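Local structure of putative protease I (Bacteroides thetaiotaomicron VPI-5482, 3CNE) at residues A[60-74]-A[96-110]. The protein binds flavins such as lumichrome, riboflavin, FMN and FAD as a homodimer and may store them, apparently without proteolytic or chaperone activity. Residues are numbered along the deposited sequence; the frame is centred on the assembly and turned at random.
With ZN (zinc ion), chain E.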
loop_
_atom_site.group_PDB
_atom_site.type_symbol
_atom_site.label_atom_id
_atom_site.label_comp_id
_atom_site.label_asym_id
_atom_site.label_seq_id
_atom_site.Cartn_x
_atom_site.Cartn_y
_atom_site.Cartn_z
ATOM N N LEU A 60 12.730 7.927 -18.493
ATOM C CA LEU A 60 13.759 8.039 -17.469
ATOM C C LEU A 60 15.161 7.832 -18.073
ATOM O O LEU A 60 16.158 8.311 -17.531
ATOM C CB LEU A 60 13.494 7.031 -16.336
ATOM C CG LEU A 60 14.455 7.008 -15.148
ATOM C CD1 LEU A 60 14.586 8.412 -14.514
ATOM C CD2 LEU A 60 14.009 5.998 -14.100
ATOM N N LYS A 61 15.233 7.099 -19.185
ATOM C CA LYS A 61 16.501 6.920 -19.903
ATOM C C LYS A 61 17.137 8.259 -20.278
ATOM O O LYS A 61 16.504 9.113 -20.886
ATOM C CB LYS A 61 16.288 6.092 -21.163
ATOM C CG LYS A 61 16.354 4.612 -20.940
ATOM C CD LYS A 61 15.511 3.883 -21.974
ATOM C CE LYS A 61 15.952 4.143 -23.410
ATOM N NZ LYS A 61 15.289 3.206 -24.352
ATOM N N GLY A 62 18.393 8.435 -19.892
ATOM C CA GLY A 62 19.106 9.655 -20.199
ATOM C C GLY A 62 18.933 10.695 -19.120
ATOM O O GLY A 62 19.640 11.700 -19.118
ATOM N N HIS A 63 17.997 10.468 -18.193
ATOM C CA HIS A 63 17.764 11.424 -17.100
ATOM C C HIS A 63 18.101 10.863 -15.713
ATOM O O HIS A 63 17.667 11.412 -14.699
ATOM C CB HIS A 63 16.314 11.930 -17.109
ATOM C CG HIS A 63 15.901 12.608 -18.380
ATOM N ND1 HIS A 63 15.371 11.919 -19.453
ATOM C CD2 HIS A 63 15.902 13.915 -18.737
ATOM C CE1 HIS A 63 15.077 12.770 -20.422
ATOM N NE2 HIS A 63 15.394 13.987 -20.014
ATOM N N GLU A 64 18.867 9.776 -15.665
ATOM C CA GLU A 64 19.173 9.127 -14.392
ATOM C C GLU A 64 19.954 10.041 -13.426
ATOM O O GLU A 64 19.829 9.920 -12.203
ATOM C CB GLU A 64 19.930 7.812 -14.611
ATOM C CG GLU A 64 19.221 6.777 -15.497
ATOM C CD GLU A 64 19.541 6.910 -16.985
ATOM O OE1 GLU A 64 19.968 8.003 -17.415
ATOM O OE2 GLU A 64 19.359 5.917 -17.732
ATOM N N ASP A 65 20.765 10.943 -13.980
ATOM C CA ASP A 65 21.596 11.833 -13.157
ATOM C C ASP A 65 20.756 12.982 -12.574
ATOM O O ASP A 65 21.257 13.830 -11.849
ATOM C CB ASP A 65 22.795 12.348 -13.969
ATOM C CG ASP A 65 24.110 12.259 -13.207
ATOM O OD1 ASP A 65 24.114 12.181 -11.942
ATOM O OD2 ASP A 65 25.167 12.293 -13.880
ATOM N N GLU A 66 19.460 12.975 -12.869
ATOM C CA GLU A 66 18.513 13.945 -12.336
ATOM C C GLU A 66 17.984 13.486 -10.979
ATOM O O GLU A 66 17.255 14.210 -10.305
ATOM C CB GLU A 66 17.332 14.022 -13.283
ATOM C CG GLU A 66 17.004 15.396 -13.794
ATOM C CD GLU A 66 16.368 15.314 -15.163
ATOM O OE1 GLU A 66 17.138 15.215 -16.160
ATOM O OE2 GLU A 66 15.112 15.338 -15.242
ATOM N N PHE A 67 18.336 12.266 -10.594
ATOM C CA PHE A 67 17.808 11.666 -9.379
ATOM C C PHE A 67 18.960 11.242 -8.478
ATOM O O PHE A 67 20.091 11.107 -8.941
ATOM C CB PHE A 67 16.905 10.493 -9.731
ATOM C CG PHE A 67 15.626 10.900 -10.419
ATOM C CD1 PHE A 67 14.481 11.170 -9.684
ATOM C CD2 PHE A 67 15.572 11.014 -11.809
ATOM C CE1 PHE A 67 13.287 11.542 -10.325
ATOM C CE2 PHE A 67 14.384 11.385 -12.452
ATOM C CZ PHE A 67 13.243 11.646 -11.709
ATOM N N ASP A 68 18.678 11.082 -7.188
ATOM C CA ASP A 68 19.700 10.689 -6.213
ATOM C C ASP A 68 19.578 9.211 -5.821
ATOM O O ASP A 68 20.486 8.624 -5.245
ATOM C CB ASP A 68 19.553 11.568 -4.981
ATOM C CG ASP A 68 19.770 13.034 -5.300
ATOM O OD1 ASP A 68 20.936 13.430 -5.450
ATOM O OD2 ASP A 68 18.790 13.779 -5.446
ATOM N N ALA A 69 18.405 8.640 -6.110
ATOM C CA ALA A 69 18.018 7.336 -5.588
ATOM C C ALA A 69 17.063 6.678 -6.561
ATOM O O ALA A 69 16.322 7.361 -7.255
ATOM C CB ALA A 69 17.348 7.463 -4.212
ATOM N N LEU A 70 17.117 5.349 -6.596
ATOM C CA LEU A 70 16.155 4.530 -7.309
ATOM C C LEU A 70 15.501 3.594 -6.305
ATOM O O LEU A 70 16.192 2.963 -5.491
ATOM C CB LEU A 70 16.848 3.735 -8.400
ATOM C CG LEU A 70 16.044 2.878 -9.392
ATOM C CD1 LEU A 70 16.851 2.647 -10.652
ATOM C CD2 LEU A 70 15.740 1.512 -8.774
ATOM N N VAL A 71 14.168 3.522 -6.355
ATOM C CA VAL A 71 13.408 2.483 -5.655
ATOM C C VAL A 71 12.870 1.480 -6.682
ATOM O O VAL A 71 12.262 1.872 -7.677
ATOM C CB VAL A 71 12.206 3.048 -4.840
ATOM C CG1 VAL A 71 11.328 1.951 -4.353
ATOM C CG2 VAL A 71 12.706 3.884 -3.636
ATOM N N PHE A 72 13.133 0.195 -6.463
ATOM C CA PHE A 72 12.512 -0.835 -7.294
ATOM C C PHE A 72 11.385 -1.475 -6.499
ATOM O O PHE A 72 11.619 -2.195 -5.515
ATOM C CB PHE A 72 13.484 -1.926 -7.751
ATOM C CG PHE A 72 12.817 -2.941 -8.652
ATOM C CD1 PHE A 72 12.631 -2.664 -10.011
ATOM C CD2 PHE A 72 12.301 -4.122 -8.135
ATOM C CE1 PHE A 72 11.950 -3.590 -10.870
ATOM C CE2 PHE A 72 11.660 -5.050 -8.971
ATOM C CZ PHE A 72 11.481 -4.771 -10.337
ATOM N N SER A 73 10.166 -1.206 -6.935
ATOM C CA SER A 73 8.991 -1.671 -6.215
ATOM C C SER A 73 8.440 -2.907 -6.941
ATOM O O SER A 73 7.902 -2.828 -8.048
ATOM C CB SER A 73 7.961 -0.541 -6.106
ATOM O OG SER A 73 7.107 -0.731 -4.987
ATOM N N CYS A 74 8.613 -4.054 -6.297
ATOM C CA CYS A 74 8.418 -5.323 -6.923
ATOM C C CYS A 74 6.908 -5.682 -7.029
ATOM O O CYS A 74 6.057 -5.063 -6.405
ATOM C CB CYS A 74 9.172 -6.352 -6.089
ATOM S SG CYS A 74 9.476 -7.932 -6.886
ATOM N N VAL A 96 18.381 1.273 -17.086
ATOM C CA VAL A 96 18.199 2.288 -16.048
ATOM C C VAL A 96 18.809 1.867 -14.722
ATOM O O VAL A 96 19.393 2.682 -14.020
ATOM C CB VAL A 96 16.706 2.664 -15.883
ATOM C CG1 VAL A 96 16.473 3.371 -14.561
ATOM C CG2 VAL A 96 16.234 3.545 -17.081
ATOM N N ILE A 97 18.688 0.592 -14.378
ATOM C CA ILE A 97 19.240 0.112 -13.098
ATOM C C ILE A 97 20.770 0.129 -13.153
ATOM O O ILE A 97 21.438 0.528 -12.184
ATOM C CB ILE A 97 18.746 -1.275 -12.754
ATOM C CG1 ILE A 97 17.267 -1.220 -12.320
ATOM C CG2 ILE A 97 19.601 -1.914 -11.680
ATOM C CD1 ILE A 97 16.659 -2.607 -12.252
ATOM N N LYS A 98 21.311 -0.316 -14.286
ATOM C CA LYS A 98 22.771 -0.289 -14.489
ATOM C C LYS A 98 23.300 1.129 -14.360
ATOM O O LYS A 98 24.267 1.359 -13.649
ATOM C CB LYS A 98 23.166 -0.904 -15.834
ATOM C CG LYS A 98 24.663 -1.282 -15.925
ATOM C CD LYS A 98 25.015 -1.753 -17.346
ATOM C CE LYS A 98 26.544 -1.992 -17.529
ATOM N NZ LYS A 98 26.895 -3.441 -17.577
ATOM N N THR A 99 22.666 2.074 -15.044
ATOM C CA THR A 99 23.110 3.454 -15.042
ATOM C C THR A 99 23.074 4.080 -13.644
ATOM O O THR A 99 24.057 4.657 -13.211
ATOM C CB THR A 99 22.295 4.279 -16.016
ATOM O OG1 THR A 99 22.445 3.721 -17.322
ATOM C CG2 THR A 99 22.745 5.726 -16.019
ATOM N N PHE A 100 21.953 3.945 -12.933
ATOM C CA PHE A 100 21.884 4.404 -11.547
ATOM C C PHE A 100 23.013 3.832 -10.672
ATOM O O PHE A 100 23.624 4.559 -9.905
ATOM C CB PHE A 100 20.518 4.053 -10.942
ATOM C CG PHE A 100 19.475 5.134 -11.111
ATOM C CD1 PHE A 100 18.808 5.299 -12.318
ATOM C CD2 PHE A 100 19.165 5.992 -10.049
ATOM C CE1 PHE A 100 17.822 6.297 -12.463
ATOM C CE2 PHE A 100 18.176 6.973 -10.178
ATOM C CZ PHE A 100 17.520 7.140 -11.381
ATOM N N GLY A 101 23.265 2.524 -10.784
ATOM C CA GLY A 101 24.254 1.839 -9.961
ATOM C C GLY A 101 25.666 2.292 -10.314
ATOM O O GLY A 101 26.454 2.630 -9.425
ATOM N N GLU A 102 25.955 2.325 -11.618
ATOM C CA GLU A 102 27.211 2.889 -12.156
ATOM C C GLU A 102 27.471 4.332 -11.697
ATOM O O GLU A 102 28.631 4.733 -11.507
ATOM C CB GLU A 102 27.204 2.847 -13.690
ATOM C CG GLU A 102 27.487 1.478 -14.254
ATOM C CD GLU A 102 27.424 1.421 -15.786
ATOM O OE1 GLU A 102 26.994 2.415 -16.445
ATOM O OE2 GLU A 102 27.809 0.358 -16.333
ATOM N N LYS A 103 26.403 5.117 -11.523
ATOM C CA LYS A 103 26.575 6.510 -11.123
ATOM C C LYS A 103 26.561 6.704 -9.617
ATOM O O LYS A 103 26.498 7.835 -9.134
ATOM C CB LYS A 103 25.569 7.435 -11.818
ATOM C CG LYS A 103 25.753 7.544 -13.319
ATOM C CD LYS A 103 24.727 8.517 -13.936
ATOM C CE LYS A 103 24.816 8.528 -15.466
ATOM N NZ LYS A 103 24.779 9.893 -16.092
ATOM N N GLY A 104 26.604 5.599 -8.877
ATOM C CA GLY A 104 26.721 5.650 -7.417
ATOM C C GLY A 104 25.476 6.129 -6.686
ATOM O O GLY A 104 25.565 6.627 -5.556
ATOM N N LYS A 105 24.307 5.951 -7.304
ATOM C CA LYS A 105 23.050 6.390 -6.687
ATOM C C LYS A 105 22.595 5.403 -5.632
ATOM O O LYS A 105 23.008 4.252 -5.638
ATOM C CB LYS A 105 21.971 6.616 -7.738
ATOM C CG LYS A 105 22.433 7.434 -8.951
ATOM C CD LYS A 105 22.521 8.906 -8.601
ATOM C CE LYS A 105 22.810 9.768 -9.810
ATOM N NZ LYS A 105 22.752 11.185 -9.352
HETATM N N MSE A 106 21.762 5.860 -4.703
HETATM C CA MSE A 106 21.215 4.980 -3.697
HETATM C C MSE A 106 20.186 4.014 -4.331
HETATM O O MSE A 106 19.264 4.453 -5.020
HETATM C CB MSE A 106 20.585 5.829 -2.604
HETATM C CG MSE A 106 19.912 5.069 -1.505
HETATM SE SE MSE A 106 19.239 6.362 -0.176
HETATM C CE MSE A 106 19.457 8.025 -1.199
HETATM N N MSE A 107 20.392 2.708 -4.117
HETATM C CA MSE A 107 19.581 1.644 -4.726
HETATM C C MSE A 107 18.746 0.988 -3.639
HETATM O O MSE A 107 19.284 0.414 -2.690
HETATM C CB MSE A 107 20.442 0.583 -5.416
HETATM C CG MSE A 107 21.528 1.093 -6.315
HETATM SE SE MSE A 107 20.848 2.241 -7.711
HETATM C CE MSE A 107 19.956 0.905 -8.839
ATOM N N ILE A 108 17.433 1.085 -3.797
ATOM C CA ILE A 108 16.466 0.677 -2.786
ATOM C C ILE A 108 15.451 -0.297 -3.422
ATOM O O ILE A 108 14.927 -0.053 -4.509
ATOM C CB ILE A 108 15.676 1.884 -2.208
ATOM C CG1 ILE A 108 16.607 2.888 -1.505
ATOM C CG2 ILE A 108 14.564 1.394 -1.239
ATOM C CD1 ILE A 108 16.153 4.338 -1.637
ATOM N N GLY A 109 15.188 -1.412 -2.751
ATOM C CA GLY A 109 14.214 -2.340 -3.277
ATOM C C GLY A 109 13.954 -3.459 -2.302
ATOM O O GLY A 109 14.646 -3.583 -1.281
ATOM N N HIS A 110 12.923 -4.235 -2.609
ATOM C CA HIS A 110 12.500 -5.326 -1.766
ATOM C C HIS A 110 12.048 -6.500 -2.629
ATOM O O HIS A 110 11.915 -6.365 -3.856
ATOM C CB HIS A 110 11.376 -4.874 -0.818
ATOM C CG HIS A 110 10.074 -4.588 -1.505
ATOM N ND1 HIS A 110 9.789 -3.370 -2.085
ATOM C CD2 HIS A 110 8.976 -5.358 -1.689
ATOM C CE1 HIS A 110 8.569 -3.402 -2.595
ATOM N NE2 HIS A 110 8.057 -4.596 -2.371
HETATM ZN ZN ZN E . 8.449 -9.660 -5.777
#
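The ring of F100 is sandwiched between L70 and E64: L70 CD1 lies over one face, a CH-pi contact 3.9 Å from the ring centroid, while E64 O sits over the opposite face. At the edge, F67 CB approaches F100 CE2 at 3.8 Å. The methylene carbons of E64 also press on the ring, and its carboxylate carbon CD meets T99 CG2 at 3.5 Å. L70 CB already touches the ring, and with CG anti to the backbone N (chi1 -174°) and chi2 also extended, CD1 lies over the ring and near V96 and I97. Replacing F100 by alanine is likely to open a gap between L70 and E64 and leave the L70 methyl without its aromatic face. Beyond the ring, K105 NZ donates to F67 O at 2.7 Å and pairs with D65 OD1, whose other oxygen, OD2, is met by K103 NZ from above the carboxylate plane. Further along, the strands run parallel, L70 N bonding to M106 O (2.8 Å) and F72 N to I108 O (2.7 Å). At their far end C74 SG binds zinc, a site shared with C111. Strand 69-73, helix 88-102 and strand 106-110 thus form a beta-alpha-beta crossover in the central sheet of the DJ-1/PfpI fold.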